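Local coordinates for PfkB family carbohydrate kinase (PDB 4GM6), which probably transfers a phosphate group to a carbohydrate, as a member of the PfkB family of carbohydrate kinases, at residues V64-K68 with L69-T73; A88-H91 with L92-H95. All coordinates share one frame; numbering follows the deposited sequence. Where two conformers were deposited one is given.

Overall arrangement
From the N terminus, the chain runs through helix 58-68, turns at its C-terminal end in interaction 1 and enters strand 73-79. It then climbs helix 83-94, whose last turns make interaction 2, and passes into strand 97-104. The two contacts lie in series, neither nested nor crossed, and each closes only a local turn. Interaction 1 joins a helix to the strand after it; interaction 2 belongs to the beta-alpha-beta unit of strand 73-79, helix 83-94 and strand 97-104, whose two strands are parallel neighbours at one edge of the large sheet. The helix ends meet directly, Lys68 and Ser67 hydrogen-bonding to His95 while Val64 packs against His91 and His95.

Interaction 1: residues V64-K68 with L69-T73; sequences VNLSK and LGHPT
Leu66 and Ser67 offer their carbonyl oxygens to His71 and Gly70 respectively in a Schellman motif, which ends helix 58-68 and sends the chain toward strand 73-79. His71 N binds Leu66 O at 3.2 Å with a fairly straight N-H (160°), and Gly70 N binds Ser67 O at 3.1 Å. Glycine suits the C-prime place because at its positive phi (99°) a CB would jam against the preceding carbonyl oxygen. Leu66 O has a second donor, Leu69 N at 2.8 Å; the two N-H groups approach from opposite faces of the carbonyl plane.

The apolar contacts fall beside these bonds. With CG of Leu66 anti to its carbonyl carbon (chi1 -83°), its CD2 lies 3.9 Å from CD2 of His71, the two side chains slanting across one another. At the start of strand 73-79, the methyl CG2 of Thr73 stands 3.7 Å from Leu66 CB. The side chains of Leu66 and Thr73 also meet Val27 of strand 27-30, to which leucine brings a wholly apolar isobutyl group.

The polar ends find partners beyond the turn: the nitrogens of His71 bond to Lys25 O and His301 ND1, an imidazole serving two partners at once, while Asn65 OD1 takes the backbone N-H of Asn331. Within the turn, a CA-H...O contact links Ser67 CA to His71 O at 3.3 Å.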
loop_
_atom_site.group_PDB
_atom_site.type_symbol
_atom_site.label_atom_id
_atom_site.label_comp_id
_atom_site.label_asym_id
_atom_site.label_seq_id
_atom_site.Cartn_x
_atom_site.Cartn_y
_atom_site.Cartn_z
ATOM N N VAL C 64 28.187 6.841 -3.152
ATOM C CA VAL C 64 27.084 6.956 -4.102
ATOM C C VAL C 64 26.885 8.413 -4.540
ATOM O O VAL C 64 26.733 8.695 -5.723
ATOM C CB VAL C 64 25.766 6.377 -3.519
ATOM C CG1 VAL C 64 24.545 6.810 -4.333
ATOM C CG2 VAL C 64 25.849 4.860 -3.437
ATOM N N ASN C 65 26.876 9.339 -3.586
ATOM C CA ASN C 65 26.629 10.734 -3.920
ATOM C C ASN C 65 27.736 11.312 -4.805
ATOM O O ASN C 65 27.450 12.092 -5.718
ATOM C CB ASN C 65 26.423 11.583 -2.659
ATOM C CG ASN C 65 25.248 11.117 -1.826
ATOM O OD1 ASN C 65 24.314 10.498 -2.339
ATOM N ND2 ASN C 65 25.278 11.428 -0.534
ATOM N N LEU C 66 28.990 10.928 -4.552
ATOM C CA LEU C 66 30.098 11.377 -5.407
ATOM C C LEU C 66 29.879 10.875 -6.823
ATOM O O LEU C 66 30.058 11.614 -7.793
ATOM C CB LEU C 66 31.475 10.904 -4.885
ATOM C CG LEU C 66 32.051 11.797 -3.781
ATOM C CD1 LEU C 66 33.305 11.210 -3.150
ATOM C CD2 LEU C 66 32.317 13.199 -4.305
ATOM N N SER C 67 29.492 9.609 -6.929
ATOM C CA SER C 67 29.270 8.992 -8.224
ATOM C C SER C 67 28.129 9.685 -8.972
ATOM O O SER C 67 28.129 9.760 -10.202
ATOM C CB SER C 67 28.946 7.512 -8.040
ATOM O OG SER C 67 28.629 6.906 -9.278
ATOM N N LYS C 68 27.150 10.184 -8.223
ATOM C CA LYS C 68 26.052 10.926 -8.821
ATOM C C LYS C 68 26.606 12.161 -9.515
ATOM O O LYS C 68 26.037 12.651 -10.491
ATOM C CB LYS C 68 25.041 11.352 -7.757
ATOM C CG LYS C 68 24.056 10.268 -7.352
ATOM C CD LYS C 68 23.084 9.937 -8.478
ATOM C CE LYS C 68 22.130 8.817 -8.060
ATOM N NZ LYS C 68 22.649 7.443 -8.348
ATOM N N LEU C 69 27.717 12.663 -8.993
ATOM C CA LEU C 69 28.313 13.897 -9.496
ATOM C C LEU C 69 29.448 13.651 -10.490
ATOM O O LEU C 69 30.201 14.568 -10.818
ATOM C CB LEU C 69 28.817 14.749 -8.332
ATOM C CG LEU C 69 27.718 15.217 -7.377
ATOM C CD1 LEU C 69 28.316 15.801 -6.111
ATOM C CD2 LEU C 69 26.838 16.235 -8.068
ATOM N N GLY C 70 29.575 12.418 -10.966
ATOM C CA GLY C 70 30.546 12.116 -12.015
ATOM C C GLY C 70 31.860 11.505 -11.562
ATOM O O GLY C 70 32.696 11.167 -12.388
ATOM N N HIS C 71 32.059 11.349 -10.260
ATOM C CA HIS C 71 33.318 10.785 -9.781
ATOM C C HIS C 71 33.262 9.260 -9.664
ATOM O O HIS C 71 32.462 8.723 -8.896
ATOM C CB HIS C 71 33.706 11.398 -8.438
ATOM C CG HIS C 71 33.817 12.891 -8.465
ATOM N ND1 HIS C 71 34.964 13.545 -8.856
ATOM C CD2 HIS C 71 32.926 13.857 -8.142
ATOM C CE1 HIS C 71 34.774 14.851 -8.777
ATOM N NE2 HIS C 71 33.543 15.066 -8.346
ATOM N N PRO C 72 34.106 8.555 -10.438
ATOM C CA PRO C 72 34.213 7.112 -10.255
ATOM C C PRO C 72 34.652 6.840 -8.825
ATOM O O PRO C 72 35.642 7.412 -8.352
ATOM C CB PRO C 72 35.329 6.715 -11.233
ATOM C CG PRO C 72 35.346 7.806 -12.256
ATOM C CD PRO C 72 35.024 9.050 -11.481
ATOM N N THR C 73 33.915 5.986 -8.134
ATOM C CA THR C 73 34.212 5.679 -6.745
ATOM C C THR C 73 34.310 4.173 -6.523
ATOM O O THR C 73 33.818 3.376 -7.337
ATOM C CB THR C 73 33.134 6.256 -5.799
ATOM O OG1 THR C 73 31.841 5.784 -6.199
ATOM C CG2 THR C 73 33.151 7.780 -5.823
#

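Interaction 2: residues A88-H91 with L92-H95; sequences AVEH and LWRH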
loop_
_atom_site.group_PDB
_atom_site.type_symbol
_atom_site.label_atom_id
_atom_site.label_comp_id
_atom_site.label_asym_id
_atom_site.label_seq_id
_atom_site.Cartn_x
_atom_site.Cartn_y
_atom_site.Cartn_z
ATOM N N ALA C 88 22.959 -5.275 -0.616
ATOM C CA ALA C 88 23.916 -4.211 -0.368
ATOM C C ALA C 88 24.783 -4.008 -1.600
ATOM O O ALA C 88 25.071 -2.873 -1.982
ATOM C CB ALA C 88 24.775 -4.548 0.839
ATOM N N VAL C 89 25.197 -5.114 -2.214
ATOM C CA VAL C 89 26.050 -5.070 -3.402
ATOM C C VAL C 89 25.263 -4.517 -4.598
ATOM O O VAL C 89 25.759 -3.665 -5.338
ATOM C CB VAL C 89 26.638 -6.459 -3.725
ATOM C CG1 VAL C 89 27.471 -6.420 -5.005
ATOM C CG2 VAL C 89 27.501 -6.947 -2.567
ATOM N N GLU C 90 24.030 -4.984 -4.777
ATOM C CA GLU C 90 23.192 -4.516 -5.882
ATOM C C GLU C 90 22.889 -3.005 -5.772
ATOM O O GLU C 90 22.805 -2.295 -6.774
ATOM C CB GLU C 90 21.912 -5.358 -5.995
ATOM C CG GLU C 90 22.186 -6.858 -6.136
ATOM C CD GLU C 90 20.955 -7.764 -5.972
ATOM O OE1 GLU C 90 20.240 -7.678 -4.938
ATOM O OE2 GLU C 90 20.718 -8.605 -6.875
ATOM N N HIS C 91 22.747 -2.515 -4.552
ATOM C CA HIS C 91 22.624 -1.078 -4.320
ATOM C C HIS C 91 23.866 -0.312 -4.842
ATOM O O HIS C 91 23.735 0.736 -5.469
ATOM C CB HIS C 91 22.381 -0.840 -2.839
ATOM C CG HIS C 91 22.639 0.558 -2.379
ATOM N ND1 HIS C 91 21.682 1.546 -2.435
ATOM C CD2 HIS C 91 23.731 1.122 -1.806
ATOM C CE1 HIS C 91 22.173 2.665 -1.929
ATOM N NE2 HIS C 91 23.415 2.435 -1.537
ATOM N N LEU C 92 25.064 -0.845 -4.608
ATOM C CA LEU C 92 26.286 -0.246 -5.154
ATOM C C LEU C 92 26.279 -0.234 -6.683
ATOM O O LEU C 92 26.617 0.778 -7.299
ATOM C CB LEU C 92 27.533 -0.969 -4.634
ATOM C CG LEU C 92 27.746 -0.807 -3.128
ATOM C CD1 LEU C 92 28.879 -1.676 -2.622
ATOM C CD2 LEU C 92 27.988 0.651 -2.772
ATOM N N TRP C 93 25.897 -1.355 -7.289
ATOM C CA TRP C 93 25.830 -1.468 -8.748
ATOM C C TRP C 93 24.882 -0.441 -9.342
ATOM O O TRP C 93 25.221 0.267 -10.294
ATOM C CB TRP C 93 25.316 -2.844 -9.176
ATOM C CG TRP C 93 26.258 -3.995 -8.985
ATOM C CD1 TRP C 93 27.596 -3.936 -8.746
ATOM C CD2 TRP C 93 25.919 -5.392 -9.052
ATOM N NE1 TRP C 93 28.116 -5.211 -8.644
ATOM C CE2 TRP C 93 27.106 -6.121 -8.828
ATOM C CE3 TRP C 93 24.723 -6.093 -9.271
ATOM C CZ2 TRP C 93 27.135 -7.528 -8.820
ATOM C CZ3 TRP C 93 24.752 -7.491 -9.265
ATOM C CH2 TRP C 93 25.951 -8.191 -9.039
ATOM N N ARG C 94 23.668 -0.413 -8.805
ATOM C CA ARG C 94 22.623 0.488 -9.263
ATOM C C ARG C 94 23.135 1.927 -9.306
ATOM O O ARG C 94 22.748 2.693 -10.177
ATOM C CB ARG C 94 21.386 0.374 -8.353
ATOM C CG ARG C 94 20.282 1.385 -8.646
ATOM C CD ARG C 94 19.169 1.354 -7.594
ATOM N NE ARG C 94 18.171 0.321 -7.872
ATOM C CZ ARG C 94 16.860 0.528 -7.952
ATOM N NH1 ARG C 94 16.349 1.746 -7.759
ATOM N NH2 ARG C 94 16.057 -0.499 -8.213
ATOM N N HIS C 95 24.016 2.282 -8.374
ATOM C CA HIS C 95 24.504 3.661 -8.270
ATOM C C HIS C 95 25.935 3.802 -8.765
ATOM O O HIS C 95 26.591 4.822 -8.531
ATOM C CB HIS C 95 24.379 4.168 -6.835
ATOM C CG HIS C 95 22.966 4.277 -6.366
ATOM N ND1 HIS C 95 22.081 5.196 -6.890
ATOM C CD2 HIS C 95 22.273 3.571 -5.442
ATOM C CE1 HIS C 95 20.907 5.060 -6.300
ATOM N NE2 HIS C 95 20.996 4.083 -5.415
#
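His91 and His95, one turn apart at the C-terminal end of helix 83-94, the crossover of a beta-alpha-beta unit, form an offset edge-to-face pair: CD2 of His95 sits over one face of the His91 ring, 3.6 Å from His91 CE1, with the ring planes 68° apart. His91 ND1 lies in the plane of the His95 ring, at its edge, and one face of that ring is covered by Arg94 CG; ND1 of His95 is hydrogen-bonded to Lys68 NZ. On the indole of Trp93, Val89 CG1 lies over one face toward the rim, a CH-pi contact 4.2 Å from the centroid of the five-membered ring. Valine's branch at CB sets this methyl over the indole, with CG1 anti to the backbone N (chi1 177°). Glu90 CG borders the six-membered part of the indole, while its carboxylate forms a salt bridge with Lys86.

Leu92 fills the side facing the sheet, packing on Ile75 of strand 73-79 and Val97 of strand 97-104. Trp93 keeps its polar edge satisfied through NE1 and Thr99 OG1, and packs against Gln96 of a second subunit.

Backbone bonds complete the turns. Trp93 N bonds to Val89 O at 3.0 Å, and Arg94 N to Glu90 O is nearly straight at 170°. His95 leaves helical angles, and its N-H is shared between weak bonds to His91 O (3.3 Å) and Leu92 O.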